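Local coordinates for putative lipoprotein (Bacteroides fragilis, PDB 3QNK) that probably binds glycans at the bacterial cell surface, as an outer-membrane lipoprotein of the SusD family, at residues Tyr22-Asn25 / Asp26-Glu30; Asp74-Trp77 / Glu78-Val82; Cys87-Phe90 / Phe91-Gly95; Ser105-Thr108 / Gly109-His112; Met117-Phe120 / Glu121-Lys124. One frame throughout, in Å; residues are numbered along the deposited sequence.

Contact 1 (Tyr22-Asn25 / Asp26-Glu30); sequences YYVN and DLYSE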
# COMPACT_ATOMS: atom_id res chain seq x y z
N TYR B 22 -7.75 22.59 -2.23
CA TYR B 22 -7.46 21.47 -1.33
C TYR B 22 -7.15 20.19 -2.12
O TYR B 22 -6.28 19.42 -1.72
CB TYR B 22 -8.63 21.22 -0.36
CG TYR B 22 -8.74 22.21 0.78
CD1 TYR B 22 -7.63 22.96 1.20
CD2 TYR B 22 -9.93 22.36 1.49
CE1 TYR B 22 -7.74 23.89 2.23
CE2 TYR B 22 -10.04 23.28 2.54
CZ TYR B 22 -8.94 24.05 2.91
OH TYR B 22 -9.04 24.95 3.96
N TYR B 23 -7.82 20.00 -3.28
CA TYR B 23 -7.58 18.85 -4.15
C TYR B 23 -6.13 18.88 -4.65
O TYR B 23 -5.45 17.85 -4.61
CB TYR B 23 -8.57 18.86 -5.34
CG TYR B 23 -8.59 17.58 -6.15
CD1 TYR B 23 -7.57 17.28 -7.05
CD2 TYR B 23 -9.63 16.66 -6.01
CE1 TYR B 23 -7.56 16.09 -7.77
CE2 TYR B 23 -9.63 15.46 -6.72
CZ TYR B 23 -8.59 15.18 -7.60
OH TYR B 23 -8.60 14.02 -8.32
N VAL B 24 -5.65 20.06 -5.11
CA VAL B 24 -4.29 20.23 -5.62
C VAL B 24 -3.29 20.02 -4.46
O VAL B 24 -2.27 19.37 -4.68
CB VAL B 24 -4.12 21.58 -6.36
CG1 VAL B 24 -2.72 21.73 -6.93
CG2 VAL B 24 -5.14 21.71 -7.47
N ASN B 25 -3.63 20.45 -3.23
CA ASN B 25 -2.78 20.20 -2.05
C ASN B 25 -2.62 18.72 -1.80
O ASN B 25 -1.52 18.27 -1.44
CB ASN B 25 -3.36 20.87 -0.79
CG ASN B 25 -3.31 22.38 -0.74
OD1 ASN B 25 -2.93 23.09 -1.69
ND2 ASN B 25 -3.70 22.91 0.41
N ASP B 26 -3.72 17.94 -2.02
CA ASP B 26 -3.72 16.49 -1.88
C ASP B 26 -2.80 15.86 -2.91
O ASP B 26 -2.11 14.89 -2.60
CB ASP B 26 -5.14 15.93 -2.01
CG ASP B 26 -5.26 14.45 -1.74
OD1 ASP B 26 -4.83 14.01 -0.66
OD2 ASP B 26 -5.86 13.73 -2.60
N LEU B 27 -2.76 16.44 -4.13
CA LEU B 27 -1.90 15.95 -5.21
C LEU B 27 -0.44 16.20 -4.87
O LEU B 27 0.40 15.34 -5.12
CB LEU B 27 -2.27 16.56 -6.57
CG LEU B 27 -3.64 16.20 -7.14
CD1 LEU B 27 -3.97 17.08 -8.32
CD2 LEU B 27 -3.68 14.78 -7.58
N TYR B 28 -0.14 17.35 -4.25
CA TYR B 28 1.22 17.64 -3.81
C TYR B 28 1.60 16.68 -2.69
O TYR B 28 2.74 16.22 -2.64
CB TYR B 28 1.36 19.09 -3.32
CG TYR B 28 1.63 20.11 -4.41
CD1 TYR B 28 2.92 20.28 -4.92
CD2 TYR B 28 0.63 20.97 -4.86
CE1 TYR B 28 3.19 21.26 -5.89
CE2 TYR B 28 0.88 21.93 -5.84
CZ TYR B 28 2.17 22.08 -6.34
OH TYR B 28 2.42 23.03 -7.32
N SER B 29 0.64 16.35 -1.80
CA SER B 29 0.85 15.43 -0.67
C SER B 29 1.17 14.01 -1.17
O SER B 29 1.75 13.21 -0.42
CB SER B 29 -0.36 15.45 0.27
OG SER B 29 -1.15 14.27 0.20
N GLU B 30 0.86 13.71 -2.44
CA GLU B 30 1.15 12.42 -3.06
C GLU B 30 2.63 12.31 -3.44
O GLU B 30 3.05 11.23 -3.84
CB GLU B 30 0.26 12.16 -4.28
CG GLU B 30 -1.17 11.76 -3.93
CD GLU B 30 -1.40 10.51 -3.10
OE1 GLU B 30 -0.51 9.63 -3.08
OE2 GLU B 30 -2.49 10.40 -2.51
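Y23 holds CG opposite its own amide nitrogen (chi1 -168°) and L27 holds CG opposite its carbonyl carbon (chi1 -66°), which brings the methyl CD1 of the leucine, one turn on, to the rim of the tyrosine ring. It lies close to the ring plane, 3.8 Å from Y23 CE1. One turn pitch governs the neighbouring pair as well, V24 and Y28, whose side chains run alongside each other in the same direction, with V24 CG1 3.8 Å from Y28 CE2. A branched valine suits this place, since one methyl can lie against the tyrosine while the other is left for a neighbouring helix.

Beneath the side chains run four regular i to i+4 bonds, from D26 N to Y22 O through to S29 N and N25 O, the last of them 2.9 Å long. S29 adds a hydroxyl bond back to the main chain, its OG donating to D26 O at 3.0 Å, a common use of serine in a helix.

The polar ends look elsewhere. Y23 OH bonds to K86 O and D26 OD2 forms a salt bridge with K86, whereas Y28 OH is modelled too close to E110 for a bond between them to be certain. N25 ND2 bonds to I8 O of the second subunit, placing this polar face at the dimer contact. Buried aromatic and aliphatic residues on one flank and hydrophilic ones on the other make the segment an amphipathic helix, as expected of the alpha-alpha superhelix in the N-terminal region of a SusD-like protein.

Contact 2 (Asp74-Trp77 / Glu78-Val82); sequences DDVW and EDYYV. With ACT (acetate ion), chain I.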
# COMPACT_ATOMS: atom_id res chain seq x y z
N ASP B 74 9.66 -1.23 -4.90
CA ASP B 74 9.26 -0.28 -3.86
C ASP B 74 7.80 0.12 -4.04
O ASP B 74 7.42 1.24 -3.69
CB ASP B 74 10.20 0.95 -3.86
CG ASP B 74 11.69 0.62 -3.90
OD1 ASP B 74 12.10 -0.40 -3.25
OD2 ASP B 74 12.44 1.37 -4.57
N ASP B 75 6.99 -0.79 -4.63
CA ASP B 75 5.55 -0.67 -4.91
C ASP B 75 5.24 0.54 -5.77
O ASP B 75 4.12 1.07 -5.69
CB ASP B 75 4.75 -0.60 -3.59
CG ASP B 75 4.92 -1.83 -2.71
OD1 ASP B 75 4.51 -2.94 -3.14
OD2 ASP B 75 5.40 -1.69 -1.57
N VAL B 76 6.23 0.97 -6.60
CA VAL B 76 6.06 2.17 -7.42
C VAL B 76 4.93 1.98 -8.47
O VAL B 76 4.10 2.87 -8.59
CB VAL B 76 7.38 2.70 -8.01
CG1 VAL B 76 7.15 3.77 -9.10
CG2 VAL B 76 8.24 3.29 -6.90
N TRP B 77 4.87 0.83 -9.15
CA TRP B 77 3.82 0.55 -10.13
C TRP B 77 2.41 0.67 -9.48
O TRP B 77 1.57 1.44 -9.97
CB TRP B 77 4.03 -0.84 -10.76
CG TRP B 77 3.12 -1.13 -11.92
CD1 TRP B 77 1.81 -1.49 -11.86
CD2 TRP B 77 3.47 -1.14 -13.32
NE1 TRP B 77 1.33 -1.74 -13.13
CE2 TRP B 77 2.32 -1.52 -14.04
CE3 TRP B 77 4.65 -0.83 -14.03
CZ2 TRP B 77 2.30 -1.59 -15.44
CZ3 TRP B 77 4.63 -0.91 -15.41
CH2 TRP B 77 3.47 -1.29 -16.11
N GLU B 78 2.18 -0.03 -8.36
CA GLU B 78 0.94 -0.03 -7.59
C GLU B 78 0.52 1.38 -7.12
O GLU B 78 -0.61 1.83 -7.38
CB GLU B 78 1.11 -0.93 -6.37
CG GLU B 78 -0.17 -1.25 -5.61
CD GLU B 78 -0.01 -2.06 -4.34
OE1 GLU B 78 1.01 -2.77 -4.19
OE2 GLU B 78 -0.94 -2.00 -3.50
N ASP B 79 1.44 2.07 -6.42
CA ASP B 79 1.21 3.35 -5.80
C ASP B 79 1.07 4.53 -6.76
O ASP B 79 0.24 5.41 -6.54
CB ASP B 79 2.36 3.65 -4.81
CG ASP B 79 2.46 2.75 -3.59
OD1 ASP B 79 1.49 2.02 -3.29
OD2 ASP B 79 3.52 2.77 -2.92
N TYR B 80 1.90 4.58 -7.77
CA TYR B 80 1.97 5.72 -8.66
C TYR B 80 0.81 5.79 -9.65
O TYR B 80 0.45 6.89 -10.06
CB TYR B 80 3.35 5.77 -9.33
CG TYR B 80 4.35 6.44 -8.42
CD1 TYR B 80 4.78 5.83 -7.24
CD2 TYR B 80 4.74 7.75 -8.64
CE1 TYR B 80 5.63 6.47 -6.36
CE2 TYR B 80 5.58 8.42 -7.74
CZ TYR B 80 6.04 7.77 -6.61
OH TYR B 80 6.87 8.43 -5.74
N TYR B 81 0.14 4.65 -9.95
CA TYR B 81 -1.05 4.71 -10.81
C TYR B 81 -2.22 5.33 -10.06
O TYR B 81 -3.04 6.01 -10.69
CB TYR B 81 -1.40 3.35 -11.41
CG TYR B 81 -0.61 3.07 -12.67
CD1 TYR B 81 -0.77 3.88 -13.80
CD2 TYR B 81 0.31 2.03 -12.73
CE1 TYR B 81 -0.02 3.66 -14.95
CE2 TYR B 81 1.06 1.79 -13.89
CZ TYR B 81 0.89 2.61 -15.00
OH TYR B 81 1.62 2.38 -16.14
N VAL B 82 -2.24 5.19 -8.73
CA VAL B 82 -3.26 5.81 -7.84
C VAL B 82 -3.10 7.33 -7.92
O VAL B 82 -4.08 8.05 -8.10
CB VAL B 82 -3.15 5.29 -6.38
CG1 VAL B 82 -4.10 6.04 -5.45
CG2 VAL B 82 -3.41 3.79 -6.29
C ACT I . 9.06 11.74 -6.41
O ACT I . 9.84 12.03 -5.46
OXT ACT I . 7.81 11.27 -6.21
CH3 ACT I . 9.74 12.05 -7.75
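W77 and Y81 form the tight part of this contact: the tyrosine presents its ring edge to the indole face in a T-shaped stack, with planes at 69° and Y81 CE2 3.5 Å from W77 CE2. The large flat indole offers a broad surface for that edge. Next to it V76 lays CG1 3.6 Å from Y80 CD1, and the beta-branched valine and the tyrosine slant past one another. The buried Y80 packs on E121 and M122 and brings its hydroxyl to a bound acetate, OH donating to OXT at 3.0 Å; this ion is probably from the crystallisation liquor. Neighbouring parts of the fold hold the other rings in place: Y126 meets W77 edge-to-face, and Y81 OH bonds to I130 N.

All this lies in the first turns of helix 76-93, where D75 occupies the N-cap position although its side chain makes no capping bond. The helix bonds begin with D79 N donating to D75 O at 3.0 Å and Y80 N to V76 O at 2.9 Å.

The side of D75 and E78 is looser and faces solvent. These two run side by side with OD1 and OE1 3.7 Å apart, a like-charged pair that the partial positive charge of the helix start and the surrounding water would probably make tolerable.

Contact 3 (Cys87-Phe90 / Phe91-Gly95); sequences CNRF and FERIG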
# COMPACT_ATOMS: atom_id res chain seq x y z
N CYS B 87 -4.66 12.76 -10.62
CA CYS B 87 -4.34 13.84 -11.57
C CYS B 87 -5.36 13.87 -12.69
O CYS B 87 -5.89 14.94 -13.00
CB CYS B 87 -2.94 13.70 -12.14
SG CYS B 87 -1.61 13.84 -10.92
N ASN B 88 -5.60 12.69 -13.32
CA ASN B 88 -6.53 12.50 -14.45
C ASN B 88 -7.94 12.92 -14.09
O ASN B 88 -8.64 13.45 -14.95
CB ASN B 88 -6.50 11.06 -14.92
CG ASN B 88 -5.20 10.63 -15.54
OD1 ASN B 88 -4.43 11.45 -16.06
ND2 ASN B 88 -4.94 9.33 -15.52
N ARG B 89 -8.33 12.73 -12.82
CA ARG B 89 -9.64 13.17 -12.35
C ARG B 89 -9.71 14.67 -12.36
O ARG B 89 -10.70 15.22 -12.82
CB ARG B 89 -9.92 12.64 -10.95
CG ARG B 89 -11.19 13.24 -10.34
CD ARG B 89 -12.45 12.54 -10.78
NE ARG B 89 -13.08 11.90 -9.63
CZ ARG B 89 -13.36 10.60 -9.55
NH1 ARG B 89 -13.07 9.79 -10.56
NH2 ARG B 89 -13.92 10.11 -8.46
N PHE B 90 -8.66 15.34 -11.86
CA PHE B 90 -8.59 16.79 -11.86
C PHE B 90 -8.85 17.29 -13.28
O PHE B 90 -9.80 18.06 -13.51
CB PHE B 90 -7.22 17.28 -11.35
CG PHE B 90 -7.07 18.80 -11.34
CD1 PHE B 90 -6.63 19.47 -12.48
CD2 PHE B 90 -7.38 19.54 -10.21
CE1 PHE B 90 -6.54 20.86 -12.48
CE2 PHE B 90 -7.26 20.93 -10.21
CZ PHE B 90 -6.81 21.57 -11.34
N PHE B 91 -8.05 16.76 -14.25
CA PHE B 91 -8.14 17.12 -15.66
C PHE B 91 -9.55 16.89 -16.25
O PHE B 91 -10.01 17.72 -17.05
CB PHE B 91 -7.08 16.38 -16.48
CG PHE B 91 -5.66 16.80 -16.19
CD1 PHE B 91 -5.28 18.13 -16.27
CD2 PHE B 91 -4.69 15.85 -15.88
CE1 PHE B 91 -3.97 18.51 -16.00
CE2 PHE B 91 -3.37 16.23 -15.64
CZ PHE B 91 -3.02 17.55 -15.70
N GLU B 92 -10.25 15.84 -15.81
CA GLU B 92 -11.62 15.55 -16.24
C GLU B 92 -12.64 16.55 -15.70
O GLU B 92 -13.56 16.92 -16.43
CB GLU B 92 -12.05 14.14 -15.78
CG GLU B 92 -11.45 12.98 -16.57
CD GLU B 92 -11.84 11.58 -16.14
OE1 GLU B 92 -12.42 11.40 -15.05
OE2 GLU B 92 -11.54 10.64 -16.92
N ARG B 93 -12.50 16.95 -14.43
CA ARG B 93 -13.52 17.77 -13.77
C ARG B 93 -13.22 19.28 -13.71
O ARG B 93 -14.14 20.04 -13.40
CB ARG B 93 -13.75 17.24 -12.33
CG ARG B 93 -14.11 15.74 -12.24
CD ARG B 93 -15.49 15.52 -11.66
NE ARG B 93 -16.51 16.16 -12.49
CZ ARG B 93 -17.67 16.62 -12.04
NH1 ARG B 93 -18.00 16.50 -10.76
NH2 ARG B 93 -18.52 17.20 -12.88
N ILE B 94 -11.97 19.72 -14.02
CA ILE B 94 -11.59 21.13 -13.94
C ILE B 94 -12.29 22.00 -15.02
O ILE B 94 -12.56 23.17 -14.75
CB ILE B 94 -10.04 21.36 -13.92
CG1 ILE B 94 -9.64 22.73 -13.36
CG2 ILE B 94 -9.36 21.09 -15.27
CD1 ILE B 94 -10.05 23.05 -11.89
N GLY B 95 -12.62 21.43 -16.18
CA GLY B 95 -13.31 22.17 -17.25
C GLY B 95 -14.64 22.78 -16.87
O GLY B 95 -14.97 23.91 -17.27
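F91 begins the second segment by turning back over C87: its amide donates to C87 O at 3.1 Å, and its ring lies obliquely near the same oxygen, with CE2 4.3 Å from C87 CB. A small cysteine fits beside so large a ring. E92 follows, bonded through N to N88 O, and its extended chain carries the carboxylate off to V135 N. R93 N donates to R89 O and, weakly, to F90 O. The aliphatic parts of the two arginines lie alongside, R93 CG 3.9 Å from R89 CD, while their guanidinium groups diverge, NE to NE 6.2 Å; R89 forms a salt bridge with E7.

I94 closes the contact on F90, its N donating to F90 O. Being one turn on, its CB lies over one face of the phenyl ring in a CH-pi contact, 4.2 Å from the centroid and 24° off the normal. With CG1 opposite the backbone nitrogen (chi1 -160°), the branched chain then runs along the outer part of the ring until CD1 touches F90 CZ at 3.6 Å. The final turns of helix 76-93 pack against both helix 17-29 and helix 101-126, F90 reaching Y23 and V24 of the first and V111 of the second, whereas F91 leans on V111 and R115.

Contact 4 (Ser105-Thr108 / Gly109-His112); sequences SRLT and GEVH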
# COMPACT_ATOMS: atom_id res chain seq x y z
N SER B 105 -6.01 28.05 -14.81
CA SER B 105 -4.86 27.78 -15.68
C SER B 105 -3.61 27.44 -14.88
O SER B 105 -2.98 26.42 -15.17
CB SER B 105 -4.57 28.96 -16.60
OG SER B 105 -3.47 28.68 -17.45
N ARG B 106 -3.26 28.27 -13.87
CA ARG B 106 -2.09 28.07 -13.00
C ARG B 106 -2.22 26.71 -12.27
O ARG B 106 -1.28 25.92 -12.33
CB ARG B 106 -1.94 29.28 -12.03
CG ARG B 106 -0.94 29.11 -10.86
CD ARG B 106 -1.71 28.78 -9.58
NE ARG B 106 -1.36 29.59 -8.40
CZ ARG B 106 -1.81 30.82 -8.16
NH1 ARG B 106 -2.58 31.44 -9.05
NH2 ARG B 106 -1.47 31.45 -7.05
N LEU B 107 -3.41 26.40 -11.67
CA LEU B 107 -3.64 25.12 -10.98
C LEU B 107 -3.47 23.95 -11.93
O LEU B 107 -2.82 22.97 -11.57
CB LEU B 107 -5.01 25.04 -10.31
CG LEU B 107 -5.30 25.98 -9.14
CD1 LEU B 107 -6.78 25.92 -8.74
CD2 LEU B 107 -4.40 25.70 -7.95
N THR B 108 -4.04 24.05 -13.16
CA THR B 108 -3.92 22.99 -14.19
C THR B 108 -2.43 22.73 -14.49
O THR B 108 -2.04 21.58 -14.62
CB THR B 108 -4.73 23.35 -15.43
OG1 THR B 108 -6.06 23.66 -15.03
CG2 THR B 108 -4.78 22.22 -16.44
N GLY B 109 -1.63 23.79 -14.55
CA GLY B 109 -0.19 23.72 -14.78
C GLY B 109 0.51 22.93 -13.71
O GLY B 109 1.36 22.10 -14.02
N GLU B 110 0.10 23.11 -12.44
CA GLU B 110 0.65 22.41 -11.28
C GLU B 110 0.35 20.92 -11.37
O GLU B 110 1.23 20.12 -11.09
CB GLU B 110 0.10 22.99 -9.96
CG GLU B 110 0.23 24.50 -9.81
CD GLU B 110 0.01 25.05 -8.42
OE1 GLU B 110 0.71 24.59 -7.49
OE2 GLU B 110 -0.81 25.98 -8.25
N VAL B 111 -0.86 20.55 -11.83
CA VAL B 111 -1.26 19.15 -11.99
C VAL B 111 -0.50 18.53 -13.17
O VAL B 111 -0.12 17.35 -13.07
CB VAL B 111 -2.80 19.01 -12.12
CG1 VAL B 111 -3.20 17.54 -12.11
CG2 VAL B 111 -3.50 19.74 -10.97
N HIS B 112 -0.20 19.32 -14.24
CA HIS B 112 0.60 18.83 -15.37
C HIS B 112 2.00 18.46 -14.89
O HIS B 112 2.52 17.40 -15.27
CB HIS B 112 0.71 19.85 -16.51
CG HIS B 112 -0.47 19.84 -17.42
ND1 HIS B 112 -0.71 18.77 -18.28
CD2 HIS B 112 -1.48 20.74 -17.55
CE1 HIS B 112 -1.85 19.06 -18.90
NE2 HIS B 112 -2.35 20.24 -18.49
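R106 and E110 stand one turn apart on helix 101-126, a long element of the alpha-alpha superhelix that gives the N-terminal region of SusD-like proteins its helical packing. Their side chains run alongside in the same direction, which is the usual i to i+4 arrangement of opposite charges. Here the ion pair is a long one, R106 NE to E110 OE2 3.7 Å. The guanidinium takes the carboxylate oxygen at its edge, the two planes only 25° apart, and the kink in the arginine chain at chi2 brings NE to that position. E103 is the stronger partner of R106, and the other carboxylate oxygen, OE1, lies toward Y28, though the modelled approach is too short for the bond to be certain. The same OE2 also lies 3.6 Å from the methyl CD2 of L107, a side chain that otherwise packs on V20 and V24 of helix 17-29.

The backbone is regular: G109 N donates to S105 O, E110 N to R106 O and V111 N to L107 O, the last at 3.1 Å. G109 is buried and has no side chain.

On another flank T108 turns OG1 back to K104 O, a bond that satisfies a hydroxyl within the helix. D159 of helix 149-166 bonds H112 ND1, which probably restrains the rotation of the imidazole, whose NE2 lies 3.7 Å from the methyl CG2 of T108.

Contact 5 (Met117-Phe120 / Glu121-Lys124); sequences MFYF and EMVK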
# COMPACT_ATOMS: atom_id res chain seq x y z
N MSE B 117 5.82 14.30 -13.13
CA MSE B 117 6.69 13.85 -12.05
C MSE B 117 6.35 12.42 -11.64
O MSE B 117 7.28 11.64 -11.40
CB MSE B 117 6.59 14.81 -10.86
CG MSE B 117 7.30 14.29 -9.64
SE MSE B 117 7.50 15.64 -8.33
CE MSE B 117 9.08 16.49 -9.09
N PHE B 118 5.06 12.09 -11.54
CA PHE B 118 4.61 10.75 -11.12
C PHE B 118 4.94 9.71 -12.17
O PHE B 118 5.48 8.67 -11.81
CB PHE B 118 3.11 10.73 -10.78
CG PHE B 118 2.74 11.62 -9.62
CD1 PHE B 118 3.58 11.76 -8.53
CD2 PHE B 118 1.52 12.27 -9.59
CE1 PHE B 118 3.23 12.58 -7.45
CE2 PHE B 118 1.16 13.09 -8.51
CZ PHE B 118 2.03 13.23 -7.44
N TYR B 119 4.68 10.00 -13.47
CA TYR B 119 5.00 9.09 -14.56
C TYR B 119 6.50 8.92 -14.71
O TYR B 119 6.96 7.80 -14.99
CB TYR B 119 4.40 9.55 -15.88
CG TYR B 119 3.05 8.93 -16.19
CD1 TYR B 119 2.93 7.56 -16.43
CD2 TYR B 119 1.90 9.71 -16.31
CE1 TYR B 119 1.70 6.98 -16.72
CE2 TYR B 119 0.67 9.14 -16.61
CZ TYR B 119 0.57 7.78 -16.80
OH TYR B 119 -0.65 7.23 -17.09
N PHE B 120 7.30 10.00 -14.48
CA PHE B 120 8.76 9.91 -14.57
C PHE B 120 9.30 8.94 -13.53
O PHE B 120 10.20 8.20 -13.86
CB PHE B 120 9.42 11.28 -14.43
CG PHE B 120 10.93 11.30 -14.64
CD1 PHE B 120 11.51 10.64 -15.72
CD2 PHE B 120 11.75 12.05 -13.80
CE1 PHE B 120 12.90 10.69 -15.92
CE2 PHE B 120 13.14 12.11 -14.02
CZ PHE B 120 13.70 11.43 -15.07
N GLU B 121 8.73 8.90 -12.30
CA GLU B 121 9.16 7.93 -11.27
C GLU B 121 8.97 6.49 -11.72
O GLU B 121 9.78 5.62 -11.38
CB GLU B 121 8.42 8.12 -9.95
CG GLU B 121 9.23 8.91 -8.93
CD GLU B 121 10.66 8.46 -8.66
OE1 GLU B 121 10.84 7.27 -8.34
OE2 GLU B 121 11.58 9.31 -8.73
N MSE B 122 7.91 6.24 -12.51
CA MSE B 122 7.63 4.92 -13.04
C MSE B 122 8.53 4.61 -14.22
O MSE B 122 9.17 3.55 -14.24
CB MSE B 122 6.15 4.81 -13.44
CG MSE B 122 5.21 4.83 -12.25
SE MSE B 122 3.44 4.33 -12.75
CE MSE B 122 2.82 5.97 -13.27
N VAL B 123 8.60 5.52 -15.20
CA VAL B 123 9.38 5.35 -16.42
C VAL B 123 10.86 5.15 -16.12
O VAL B 123 11.45 4.24 -16.71
CB VAL B 123 9.13 6.49 -17.45
CG1 VAL B 123 10.03 6.37 -18.67
CG2 VAL B 123 7.67 6.48 -17.88
N LYS B 124 11.45 5.94 -15.19
CA LYS B 124 12.88 5.79 -14.85
C LYS B 124 13.20 4.37 -14.27
O LYS B 124 14.34 3.95 -14.31
CB LYS B 124 13.39 6.93 -13.93
CG LYS B 124 12.77 6.99 -12.54
CD LYS B 124 13.54 7.94 -11.60
CE LYS B 124 13.13 9.40 -11.67
NZ LYS B 124 14.26 10.30 -11.26
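K124 lays its chain over F120: CE sits above one face of the phenyl ring, 3.8 Å from the centroid and 23° off the normal, in a CH-pi contact, and NZ comes 3.5 Å from F120 CE2. The two side chains cross at about a right angle. A chi1 of 64° puts the lysine CG between its own N and carbonyl carbon, from where the chain folds back over the preceding turn. Lysine suits the spot, its methylenes covering the ring while its charge reaches onward. The other close pair is Y119 and M122, a selenomethionine, whose methyl CE comes obliquely to the tyrosine ring, 3.5 Å from CD1.

Both pairs ride on helix 101-126, which is buried here between helices 76-93, 149-166 and 181-194 of the superhelix. V123 N donates to Y119 O at 2.8 Å. K124 N donates to F120 O at 2.9 Å, setting the i to i+4 spacing of the lysine contact.

Farther out, K124 makes a long salt bridge with E121, NZ to OE2 3.8 Å, and a cation-pi contact with Y455. E121 OE1 forms a salt bridge with R125, while F155 meets Y119 edge-to-face and Y119 OH bonds L132 N.

How the contacts relate
All five contacts are local pairings within three helices, 17-29 (contact 1), 76-93 (contacts 2 and 3) and 101-126 (contacts 4 and 5). Contact 5, its centre about 13 Å from the chain's centre, is buried and mostly apolar; the others are partly buried, contact 3 lying farthest out, centre to centre about 29 Å. Contacts 3 and 4 meet through F90, F91, V111 and H112, contacts 2 and 5 through Y80, Y81 and M122, and contacts 3 and 5 through C87 and F118, so helices 76-93 and 101-126 touch at several levels. D75 and E78 are exposed in contact 2, whereas the buried E110 of contact 4 forms a long pair with R106. Contact 1 alone touches the second subunit.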